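Long-range contacts in beta-galactosidase/beta-glucuronidase (Faecalibacterium prausnitzii L2-6, PDB 6MVF), which binds flavin mononucleotide and probably hydrolyses beta-glycosides such as beta-glucuronides as a member of glycoside hydrolase family 2: residues Gly182-Pro187 against Gln384-Pro389; Phe197-Phe202 against Ile236-Pro241; Asn252-Val257 against Val274-Tyr279. All coordinates share one frame; numbering follows the deposited sequence.

Contact 1. Residues Gly182-Pro187 against Gln384-Pro389; sequences GIMVTP and QNYNHP. With FMN (flavin mononucleotide), chain G.
The carboxamide of N387 reads the backbone of strand 183-187 with both of its ends. ND2 donates to I183 O at 2.9 Å, and the bond is nearly straight at 170°; I183 O lies close to the amide plane of N387, although ND2 itself stands above the carbonyl plane of I183. OD1 accepts from V185 N, also at 2.9 Å, along a more bent path of 136°. Two bonds therefore hold the amide group and fix its rotation. Farther along the strand, T186 OG1 and Y386 OH share a hydrogen bond of 2.7 Å, with OG1 at the ring edge. A water donates to both V185 O and Y386 O, joining the two backbones. In this way the type I turn N385-H388, at the C-terminal part of helix 368-385 in the TIM-barrel domain, is tied to a strand of the preceding beta domain, at the margin of the FMN pocket. Y386 reaches toward the strand because its CG points away from its own N (chi1 -176°), and M184 bends at chi3 to bring CE over one ring face, 4.0 Å from the centroid. This is a CH-pi contact with a more distant Met-aromatic component. M184 SD meanwhile lies 3.7 Å from FMN C8, and FMN C7M comes within 3.7 Å of Y386 CG, while R427 makes a cation-pi contact with Y386.

Contact 2. Residues Phe197-Phe202 against Ile236-Pro241; sequences FEIKSF and ISIYVP. With FMN (flavin mononucleotide), chain G.
F197 buries more surface than any other residue here, and its backbone and ring both contribute. Its N donates to I238 O at 2.7 Å, and I238 N returns a bond to F197 O at 2.9 Å, which makes the two a hydrogen-bonded antiparallel pair. The ring turns its edge to I238 O; CE1 meets V240 CG2 obliquely. I199 repeats the backbone pattern two residues on, its N donating to I236 O almost in line (172°), and I236 N answers to I199 O at 3.1 Å. Between these pairs, in antiparallel alternation, E198 faces S237 in a non-hydrogen-bonded pair, both side chains on the reverse of the sheet. I199 and I238 share the face with F197: with CG1 of I199 anti to its carbonyl carbon (chi1 -57°), CD1 reaches to 3.8 Å from I238 CG1. Beyond the pairing, strand 195-204 runs on to F202, whose ring lays one face over the flavin, with CE2 3.4 Å from FMN N5. Replacing F202 by an alanine is likely to leave the flavin atoms around C4A and N5 without their aromatic cover on that side. S237 O and Y239 O also accept hydrogen bonds from T650 and S648 of the second subunit. F197, I199 and I238 pack against Y214 and I216 of the facing strand 211-217, as in a beta sandwich, whose strand 195-204 carries F202 into the FMN pocket.

Contact 3. Residues Asn252-Val257 against Val274-Tyr279; sequences NLYTVV and VGVRSY
V274 has CG1 anti to its carbonyl carbon (chi1 -58°), which leaves CG2 between the backbone N and the carbonyl carbon and turned to the strand opposite, where it lies 4.1 Å from V256 CG2 and close to Y254 O. Y254 adopts a similar first torsion (chi1 -66°), and its ring extends along the same face until CE1 meets V276 CG2 at 4.2 Å. Its hydroxyl goes on to the backbone N of E244. Behind these side chains the backbones form a single hydrogen-bonded antiparallel pair: Y254 N donates to V274 O at 2.9 Å and V274 N to Y254 O at 2.9 Å. L253 flanks the pair, with CD2 3.5 Å from V274 O. Where the chains diverge, a water fills the role of a direct bond, donating to N252 O and accepting from V276 N. Strands 254-262 and 265-274 follow one another as a beta hairpin, and this pairing marks its open end. On the apolar face, V274 and V276 pack against F197 of strand 195-204, and V256 and V274 against V185 of strand 183-189, while R277 leaves the hairpin to donate from NE to P389 O.

The three contacts lie close together, their centres 10 to 12 Å apart, and together illustrate how a beta sandwich can join a barrel to a cofactor. The first segment of contact 1 and both strands of contact 2 share one antiparallel sheet, in which strands 183-189 and 195-204 are neighbours, and both contacts touch FMN. Contact 3 belongs to the facing sheet, where I199 of contact 2 packs on V256. Along the chain, contact 2 closes before contact 3 opens, and both fall between the two segments of contact 1, whose second segment lies in the TIM-barrel domain. The sandwich thus borders both the interdomain seam and the flavin pocket.

Contact 1. Residues Gly182-Pro187 against Gln384-Pro389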
loop_
_atom_site.group_PDB
_atom_site.type_symbol
_atom_site.label_atom_id
_atom_site.label_comp_id
_atom_site.label_asym_id
_atom_site.label_seq_id
_atom_site.Cartn_x
_atom_site.Cartn_y
_atom_site.Cartn_z
ATOM N N GLY A 182 20.857 -2.289 23.392
ATOM C CA GLY A 182 22.252 -2.491 23.054
ATOM C C GLY A 182 23.004 -1.227 22.701
ATOM O O GLY A 182 24.194 -1.302 22.384
ATOM N N ILE A 183 22.354 -0.070 22.751
ATOM C CA ILE A 183 22.998 1.192 22.400
ATOM C C ILE A 183 22.348 2.307 23.214
ATOM O O ILE A 183 21.129 2.318 23.420
ATOM C CB ILE A 183 22.915 1.434 20.875
ATOM C CG1 ILE A 183 23.771 2.622 20.451
ATOM C CG2 ILE A 183 21.480 1.616 20.426
ATOM C CD1 ILE A 183 23.949 2.712 18.958
ATOM N N MET A 184 23.173 3.211 23.732
ATOM C CA MET A 184 22.688 4.411 24.392
ATOM C C MET A 184 23.256 5.652 23.702
ATOM O O MET A 184 24.415 5.671 23.262
ATOM C CB MET A 184 23.022 4.398 25.883
ATOM C CG MET A 184 24.485 4.432 26.198
ATOM S SD MET A 184 24.733 4.330 27.977
ATOM C CE MET A 184 23.948 5.843 28.559
ATOM N N VAL A 185 22.414 6.673 23.570
ATOM C CA VAL A 185 22.728 7.850 22.771
ATOM C C VAL A 185 22.356 9.075 23.584
ATOM O O VAL A 185 21.189 9.251 23.944
ATOM C CB VAL A 185 21.983 7.855 21.418
ATOM C CG1 VAL A 185 22.433 9.028 20.565
ATOM C CG2 VAL A 185 22.161 6.509 20.660
ATOM N N THR A 186 23.334 9.930 23.851
ATOM C CA THR A 186 23.079 11.187 24.531
ATOM C C THR A 186 23.323 12.335 23.568
ATOM O O THR A 186 24.475 12.704 23.321
ATOM C CB THR A 186 23.970 11.312 25.769
ATOM O OG1 THR A 186 23.797 10.155 26.601
ATOM C CG2 THR A 186 23.626 12.565 26.556
ATOM N N PRO A 187 22.286 12.907 22.968
ATOM C CA PRO A 187 22.475 14.063 22.085
ATOM C C PRO A 187 22.439 15.371 22.857
ATOM O O PRO A 187 21.591 15.581 23.723
ATOM C CB PRO A 187 21.274 13.967 21.125
ATOM C CG PRO A 187 20.617 12.597 21.406
ATOM C CD PRO A 187 20.943 12.318 22.826
ATOM N N GLN A 384 15.614 0.714 28.854
ATOM C CA GLN A 384 14.860 0.418 27.645
ATOM C C GLN A 384 14.360 1.673 26.954
ATOM O O GLN A 384 14.139 1.650 25.739
ATOM C CB GLN A 384 13.696 -0.519 27.971
ATOM C CG GLN A 384 14.185 -1.840 28.504
ATOM C CD GLN A 384 13.084 -2.774 28.960
ATOM O OE1 GLN A 384 11.889 -2.517 28.775
ATOM N NE2 GLN A 384 13.492 -3.889 29.549
ATOM N N ASN A 385 14.230 2.783 27.680
ATOM C CA ASN A 385 13.677 3.994 27.096
ATOM C C ASN A 385 14.676 5.127 27.051
ATOM O O ASN A 385 14.287 6.272 26.779
ATOM C CB ASN A 385 12.417 4.416 27.851
ATOM C CG ASN A 385 11.352 3.358 27.783
ATOM O OD1 ASN A 385 10.644 3.255 26.779
ATOM N ND2 ASN A 385 11.265 2.518 28.816
ATOM N N TYR A 386 15.957 4.835 27.271
ATOM C CA TYR A 386 16.951 5.897 27.374
ATOM C C TYR A 386 17.058 6.741 26.102
ATOM O O TYR A 386 17.374 7.930 26.184
ATOM C CB TYR A 386 18.314 5.305 27.722
ATOM C CG TYR A 386 19.365 6.371 27.940
ATOM C CD1 TYR A 386 20.204 6.773 26.905
ATOM C CD2 TYR A 386 19.501 6.992 29.177
ATOM C CE1 TYR A 386 21.160 7.757 27.106
ATOM C CE2 TYR A 386 20.447 7.969 29.387
ATOM C CZ TYR A 386 21.278 8.348 28.355
ATOM O OH TYR A 386 22.227 9.326 28.569
ATOM N N ASN A 387 16.809 6.164 24.920
ATOM C CA ASN A 387 17.069 6.920 23.699
ATOM C C ASN A 387 15.900 7.779 23.222
ATOM O O ASN A 387 16.091 8.571 22.295
ATOM C CB ASN A 387 17.509 5.973 22.594
ATOM C CG ASN A 387 18.788 5.249 22.950
ATOM O OD1 ASN A 387 19.656 5.800 23.655
ATOM N ND2 ASN A 387 18.909 3.991 22.495
ATOM N N HIS A 388 14.724 7.683 23.847
ATOM C CA HIS A 388 13.559 8.445 23.416
ATOM C C HIS A 388 13.700 9.930 23.728
ATOM O O HIS A 388 13.752 10.296 24.910
ATOM C CB HIS A 388 12.323 7.916 24.104
ATOM C CG HIS A 388 11.976 6.514 23.730
ATOM N ND1 HIS A 388 11.499 6.173 22.481
ATOM C CD2 HIS A 388 12.003 5.368 24.451
ATOM C CE1 HIS A 388 11.249 4.877 22.447
ATOM N NE2 HIS A 388 11.559 4.363 23.626
ATOM N N PRO A 389 13.741 10.824 22.725
ATOM C CA PRO A 389 13.835 12.260 23.049
ATOM C C PRO A 389 12.577 12.805 23.703
ATOM O O PRO A 389 12.651 13.832 24.393
ATOM C CB PRO A 389 14.099 12.922 21.688
ATOM C CG PRO A 389 13.545 11.968 20.674
ATOM C CD PRO A 389 13.750 10.586 21.265
HETATM N N1 FMN G . 25.760 -2.714 29.927
HETATM C C2 FMN G . 25.681 -3.774 29.119
HETATM O O2 FMN G . 26.445 -4.733 29.244
HETATM N N3 FMN G . 24.786 -3.876 28.162
HETATM C C4 FMN G . 23.915 -2.949 27.908
HETATM O O4 FMN G . 23.087 -3.052 27.018
HETATM C C4A FMN G . 23.951 -1.781 28.719
HETATM N N5 FMN G . 23.068 -0.855 28.476
HETATM C C5A FMN G . 23.040 0.253 29.189
HETATM C C6 FMN G . 22.101 1.209 28.900
HETATM C C7 FMN G . 22.059 2.354 29.611
HETATM C C7M FMN G . 21.040 3.378 29.294
HETATM C C8 FMN G . 23.002 2.555 30.703
HETATM C C8M FMN G . 22.950 3.807 31.505
HETATM C C9 FMN G . 23.945 1.592 30.987
HETATM C C9A FMN G . 24.007 0.441 30.262
HETATM N N10 FMN G . 24.934 -0.544 30.566
HETATM C C10 FMN G . 24.933 -1.694 29.779
HETATM C "C1'" FMN G . 25.880 -0.244 31.632
HETATM C "C2'" FMN G . 25.927 -1.016 32.929
HETATM O "O2'" FMN G . 24.989 -0.319 33.709
HETATM C "C3'" FMN G . 27.246 -0.877 33.657
HETATM O "O3'" FMN G . 28.242 -0.456 32.751
HETATM C "C4'" FMN G . 27.776 -2.162 34.253
HETATM O "O4'" FMN G . 27.563 -3.169 33.275
HETATM C "C5'" FMN G . 27.159 -2.538 35.601
HETATM O "O5'" FMN G . 26.099 -3.465 35.446
HETATM P P FMN G . 25.040 -3.796 36.577
HETATM O O1P FMN G . 24.723 -5.209 36.291
HETATM O O2P FMN G . 25.754 -3.530 37.869
HETATM O O3P FMN G . 23.861 -2.892 36.445
HETATM O O HOH W 1 18.971 10.122 25.080
#

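Contact 2. Residues Phe197-Phe202 against Ile236-Pro241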
loop_
_atom_site.group_PDB
_atom_site.type_symbol
_atom_site.label_atom_id
_atom_site.label_comp_id
_atom_site.label_asym_id
_atom_site.label_seq_id
_atom_site.Cartn_x
_atom_site.Cartn_y
_atom_site.Cartn_z
ATOM N N PHE A 197 26.631 13.722 19.782
ATOM C CA PHE A 197 25.940 12.479 20.099
ATOM C C PHE A 197 26.992 11.641 20.791
ATOM O O PHE A 197 27.859 11.071 20.122
ATOM C CB PHE A 197 25.419 11.767 18.853
ATOM C CG PHE A 197 24.404 12.556 18.088
ATOM C CD1 PHE A 197 24.759 13.721 17.424
ATOM C CD2 PHE A 197 23.082 12.127 18.023
ATOM C CE1 PHE A 197 23.798 14.451 16.716
ATOM C CE2 PHE A 197 22.114 12.846 17.311
ATOM C CZ PHE A 197 22.464 14.000 16.648
ATOM N N GLU A 198 26.968 11.618 22.116
ATOM C CA GLU A 198 27.770 10.651 22.839
ATOM C C GLU A 198 27.051 9.326 22.734
ATOM O O GLU A 198 25.884 9.219 23.115
ATOM C CB GLU A 198 27.954 11.060 24.294
ATOM C CG GLU A 198 28.573 12.430 24.444
ATOM C CD GLU A 198 28.483 12.951 25.873
ATOM O OE1 GLU A 198 29.254 12.448 26.728
ATOM O OE2 GLU A 198 27.633 13.843 26.143
ATOM N N ILE A 199 27.732 8.332 22.194
ATOM C CA ILE A 199 27.159 7.028 21.908
ATOM C C ILE A 199 27.986 5.964 22.616
ATOM O O ILE A 199 29.225 6.031 22.627
ATOM C CB ILE A 199 27.138 6.779 20.384
ATOM C CG1 ILE A 199 26.365 7.891 19.683
ATOM C CG2 ILE A 199 26.567 5.398 20.049
ATOM C CD1 ILE A 199 26.723 7.982 18.228
ATOM N N LYS A 200 27.306 4.988 23.203
ATOM C CA LYS A 200 27.954 3.752 23.617
ATOM C C LYS A 200 27.085 2.575 23.202
ATOM O O LYS A 200 25.870 2.585 23.420
ATOM C CB LYS A 200 28.214 3.726 25.129
ATOM C CG LYS A 200 29.084 2.539 25.594
ATOM C CD LYS A 200 30.051 2.973 26.707
ATOM C CE LYS A 200 30.654 1.799 27.487
ATOM N NZ LYS A 200 30.161 1.781 28.914
ATOM N N SER A 201 27.698 1.576 22.587
ATOM C CA SER A 201 27.029 0.315 22.305
ATOM C C SER A 201 27.747 -0.800 23.057
ATOM O O SER A 201 28.840 -0.612 23.599
ATOM C CB SER A 201 26.984 0.025 20.802
ATOM O OG SER A 201 28.291 -0.084 20.257
ATOM N N PHE A 202 27.124 -1.973 23.094
ATOM C CA PHE A 202 27.591 -3.061 23.946
ATOM C C PHE A 202 27.582 -4.347 23.146
ATOM O O PHE A 202 26.530 -4.771 22.659
ATOM C CB PHE A 202 26.721 -3.181 25.195
ATOM C CG PHE A 202 26.640 -1.907 25.974
ATOM C CD1 PHE A 202 27.617 -1.586 26.903
ATOM C CD2 PHE A 202 25.607 -1.008 25.753
ATOM C CE1 PHE A 202 27.563 -0.399 27.608
ATOM C CE2 PHE A 202 25.539 0.176 26.462
ATOM C CZ PHE A 202 26.522 0.482 27.389
ATOM N N ILE A 236 32.134 6.761 21.818
ATOM C CA ILE A 236 32.628 7.785 20.909
ATOM C C ILE A 236 31.645 8.935 20.968
ATOM O O ILE A 236 30.468 8.746 21.287
ATOM C CB ILE A 236 32.770 7.238 19.462
ATOM C CG1 ILE A 236 33.538 8.220 18.590
ATOM C CG2 ILE A 236 31.413 6.986 18.838
ATOM C CD1 ILE A 236 35.007 8.177 18.814
ATOM N N SER A 237 32.119 10.130 20.650
ATOM C CA SER A 237 31.253 11.294 20.526
ATOM C C SER A 237 31.295 11.790 19.086
ATOM O O SER A 237 32.378 12.064 18.560
ATOM C CB SER A 237 31.690 12.382 21.490
ATOM O OG SER A 237 31.053 13.594 21.160
ATOM N N ILE A 238 30.125 11.897 18.449
ATOM C CA ILE A 238 30.019 12.286 17.047
ATOM C C ILE A 238 29.327 13.637 16.957
ATOM O O ILE A 238 28.334 13.881 17.646
ATOM C CB ILE A 238 29.253 11.239 16.223
ATOM C CG1 ILE A 238 29.672 9.819 16.636
ATOM C CG2 ILE A 238 29.444 11.507 14.736
ATOM C CD1 ILE A 238 29.417 8.792 15.573
ATOM N N TYR A 239 29.844 14.506 16.101
ATOM C CA TYR A 239 29.369 15.873 15.966
ATOM C C TYR A 239 28.619 16.042 14.651
ATOM O O TYR A 239 29.126 15.682 13.587
ATOM C CB TYR A 239 30.541 16.847 16.025
ATOM C CG TYR A 239 30.133 18.278 15.783
ATOM C CD1 TYR A 239 29.685 19.083 16.834
ATOM C CD2 TYR A 239 30.192 18.831 14.507
ATOM C CE1 TYR A 239 29.307 20.392 16.620
ATOM C CE2 TYR A 239 29.812 20.146 14.281
ATOM C CZ TYR A 239 29.372 20.923 15.340
ATOM O OH TYR A 239 29.000 22.230 15.114
ATOM N N VAL A 240 27.424 16.605 14.722
ATOM C CA VAL A 240 26.611 16.929 13.553
ATOM C C VAL A 240 26.538 18.448 13.451
ATOM O O VAL A 240 26.055 19.104 14.385
ATOM C CB VAL A 240 25.202 16.315 13.652
ATOM C CG1 VAL A 240 24.300 16.836 12.536
ATOM C CG2 VAL A 240 25.269 14.795 13.631
ATOM N N PRO A 241 27.000 19.054 12.364
ATOM C CA PRO A 241 26.820 20.498 12.199
ATOM C C PRO A 241 25.380 20.835 11.839
ATOM O O PRO A 241 24.624 20.003 11.334
ATOM C CB PRO A 241 27.774 20.846 11.055
ATOM C CG PRO A 241 27.869 19.597 10.272
ATOM C CD PRO A 241 27.712 18.445 11.226
HETATM N N1 FMN G . 25.760 -2.714 29.927
HETATM C C2 FMN G . 25.681 -3.774 29.119
HETATM O O2 FMN G . 26.445 -4.733 29.244
HETATM N N3 FMN G . 24.786 -3.876 28.162
HETATM C C4 FMN G . 23.915 -2.949 27.908
HETATM O O4 FMN G . 23.087 -3.052 27.018
HETATM C C4A FMN G . 23.951 -1.781 28.719
HETATM N N5 FMN G . 23.068 -0.855 28.476
HETATM C C5A FMN G . 23.040 0.253 29.189
HETATM C C6 FMN G . 22.101 1.209 28.900
HETATM C C7 FMN G . 22.059 2.354 29.611
HETATM C C7M FMN G . 21.040 3.378 29.294
HETATM C C8 FMN G . 23.002 2.555 30.703
HETATM C C8M FMN G . 22.950 3.807 31.505
HETATM C C9 FMN G . 23.945 1.592 30.987
HETATM C C9A FMN G . 24.007 0.441 30.262
HETATM N N10 FMN G . 24.934 -0.544 30.566
HETATM C C10 FMN G . 24.933 -1.694 29.779
HETATM C "C1'" FMN G . 25.880 -0.244 31.632
HETATM C "C2'" FMN G . 25.927 -1.016 32.929
HETATM O "O2'" FMN G . 24.989 -0.319 33.709
HETATM C "C3'" FMN G . 27.246 -0.877 33.657
HETATM O "O3'" FMN G . 28.242 -0.456 32.751
HETATM C "C4'" FMN G . 27.776 -2.162 34.253
HETATM O "O4'" FMN G . 27.563 -3.169 33.275
HETATM C "C5'" FMN G . 27.159 -2.538 35.601
HETATM O "O5'" FMN G . 26.099 -3.465 35.446
HETATM P P FMN G . 25.040 -3.796 36.577
HETATM O O1P FMN G . 24.723 -5.209 36.291
HETATM O O2P FMN G . 25.754 -3.530 37.869
HETATM O O3P FMN G . 23.861 -2.892 36.445
#

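Contact 3. Residues Asn252-Val257 against Val274-Tyr279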
loop_
_atom_site.group_PDB
_atom_site.type_symbol
_atom_site.label_atom_id
_atom_site.label_comp_id
_atom_site.label_asym_id
_atom_site.label_seq_id
_atom_site.Cartn_x
_atom_site.Cartn_y
_atom_site.Cartn_z
ATOM N N ASN A 252 12.015 17.013 15.235
ATOM C CA ASN A 252 13.021 16.538 14.281
ATOM C C ASN A 252 13.813 15.371 14.858
ATOM O O ASN A 252 14.289 15.423 15.996
ATOM C CB ASN A 252 13.974 17.666 13.896
ATOM C CG ASN A 252 13.278 18.799 13.151
ATOM O OD1 ASN A 252 12.726 18.601 12.067
ATOM N ND2 ASN A 252 13.314 19.993 13.728
ATOM N N LEU A 253 13.966 14.312 14.074
ATOM C CA LEU A 253 14.623 13.105 14.551
ATOM C C LEU A 253 15.839 12.780 13.691
ATOM O O LEU A 253 15.803 12.911 12.463
ATOM C CB LEU A 253 13.652 11.917 14.566
ATOM C CG LEU A 253 12.522 12.049 15.570
ATOM C CD1 LEU A 253 11.478 10.966 15.387
ATOM C CD2 LEU A 253 13.091 11.991 16.965
ATOM N N TYR A 254 16.915 12.368 14.351
ATOM C CA TYR A 254 18.040 11.708 13.708
ATOM C C TYR A 254 17.979 10.210 13.988
ATOM O O TYR A 254 17.301 9.747 14.911
ATOM C CB TYR A 254 19.371 12.295 14.197
ATOM C CG TYR A 254 19.552 13.741 13.775
ATOM C CD1 TYR A 254 18.909 14.781 14.449
ATOM C CD2 TYR A 254 20.355 14.063 12.692
ATOM C CE1 TYR A 254 19.073 16.095 14.043
ATOM C CE2 TYR A 254 20.529 15.356 12.298
ATOM C CZ TYR A 254 19.891 16.367 12.963
ATOM O OH TYR A 254 20.080 17.653 12.531
ATOM N N THR A 255 18.700 9.447 13.173
ATOM C CA THR A 255 18.790 8.001 13.327
ATOM C C THR A 255 20.251 7.632 13.525
ATOM O O THR A 255 21.079 7.860 12.637
ATOM C CB THR A 255 18.206 7.271 12.109
ATOM O OG1 THR A 255 16.829 7.633 11.953
ATOM C CG2 THR A 255 18.311 5.770 12.291
ATOM N N VAL A 256 20.565 7.060 14.676
ATOM C CA VAL A 256 21.894 6.512 14.918
ATOM C C VAL A 256 21.858 5.033 14.564
ATOM O O VAL A 256 21.029 4.282 15.079
ATOM C CB VAL A 256 22.337 6.736 16.371
ATOM C CG1 VAL A 256 23.740 6.190 16.590
ATOM C CG2 VAL A 256 22.281 8.228 16.711
ATOM N N VAL A 257 22.733 4.621 13.654
ATOM C CA VAL A 257 22.844 3.241 13.210
ATOM C C VAL A 257 24.184 2.711 13.693
ATOM O O VAL A 257 25.193 3.422 13.624
ATOM C CB VAL A 257 22.728 3.156 11.675
ATOM C CG1 VAL A 257 22.926 1.714 11.195
ATOM C CG2 VAL A 257 21.376 3.739 11.215
ATOM N N VAL A 274 16.548 9.436 17.721
ATOM C CA VAL A 274 16.897 10.313 18.826
ATOM C C VAL A 274 16.640 11.749 18.401
ATOM O O VAL A 274 16.554 12.068 17.210
ATOM C CB VAL A 274 18.369 10.133 19.283
ATOM C CG1 VAL A 274 18.641 8.674 19.698
ATOM C CG2 VAL A 274 19.323 10.595 18.195
ATOM N N GLY A 275 16.507 12.614 19.402
ATOM C CA GLY A 275 16.292 14.025 19.161
ATOM C C GLY A 275 17.254 14.851 19.985
ATOM O O GLY A 275 17.731 14.424 21.037
ATOM N N VAL A 276 17.538 16.051 19.483
ATOM C CA VAL A 276 18.442 17.000 20.122
ATOM C C VAL A 276 17.600 18.069 20.817
ATOM O O VAL A 276 16.932 18.873 20.159
ATOM C CB VAL A 276 19.400 17.631 19.098
ATOM C CG1 VAL A 276 20.544 18.327 19.803
ATOM C CG2 VAL A 276 19.902 16.572 18.116
ATOM N N ARG A 277 17.630 18.097 22.147
ATOM C CA ARG A 277 16.974 19.170 22.881
ATOM C C ARG A 277 17.641 19.317 24.230
ATOM O O ARG A 277 18.165 18.354 24.784
ATOM C CB ARG A 277 15.469 18.934 23.081
ATOM C CG ARG A 277 15.104 17.931 24.150
ATOM C CD ARG A 277 15.198 16.537 23.613
ATOM N NE ARG A 277 14.928 15.516 24.615
ATOM C CZ ARG A 277 15.816 15.123 25.521
ATOM N NH1 ARG A 277 17.016 15.709 25.553
ATOM N NH2 ARG A 277 15.499 14.166 26.401
ATOM N N SER A 278 17.608 20.537 24.746
ATOM C CA SER A 278 17.891 20.816 26.143
ATOM C C SER A 278 16.659 21.478 26.743
ATOM O O SER A 278 15.791 21.977 26.021
ATOM C CB SER A 278 19.121 21.714 26.304
ATOM O OG SER A 278 18.997 22.900 25.528
ATOM N N TYR A 279 16.580 21.467 28.071
ATOM C CA TYR A 279 15.376 21.944 28.731
ATOM C C TYR A 279 15.677 22.224 30.197
ATOM O O TYR A 279 16.576 21.630 30.795
ATOM C CB TYR A 279 14.205 20.949 28.587
ATOM C CG TYR A 279 14.445 19.564 29.165
ATOM C CD1 TYR A 279 15.080 18.576 28.423
ATOM C CD2 TYR A 279 14.012 19.236 30.447
ATOM C CE1 TYR A 279 15.302 17.307 28.937
ATOM C CE2 TYR A 279 14.228 17.960 30.975
ATOM C CZ TYR A 279 14.876 16.999 30.205
ATOM O OH TYR A 279 15.090 15.730 30.701
HETATM O O HOH W 2 16.603 16.505 16.730
#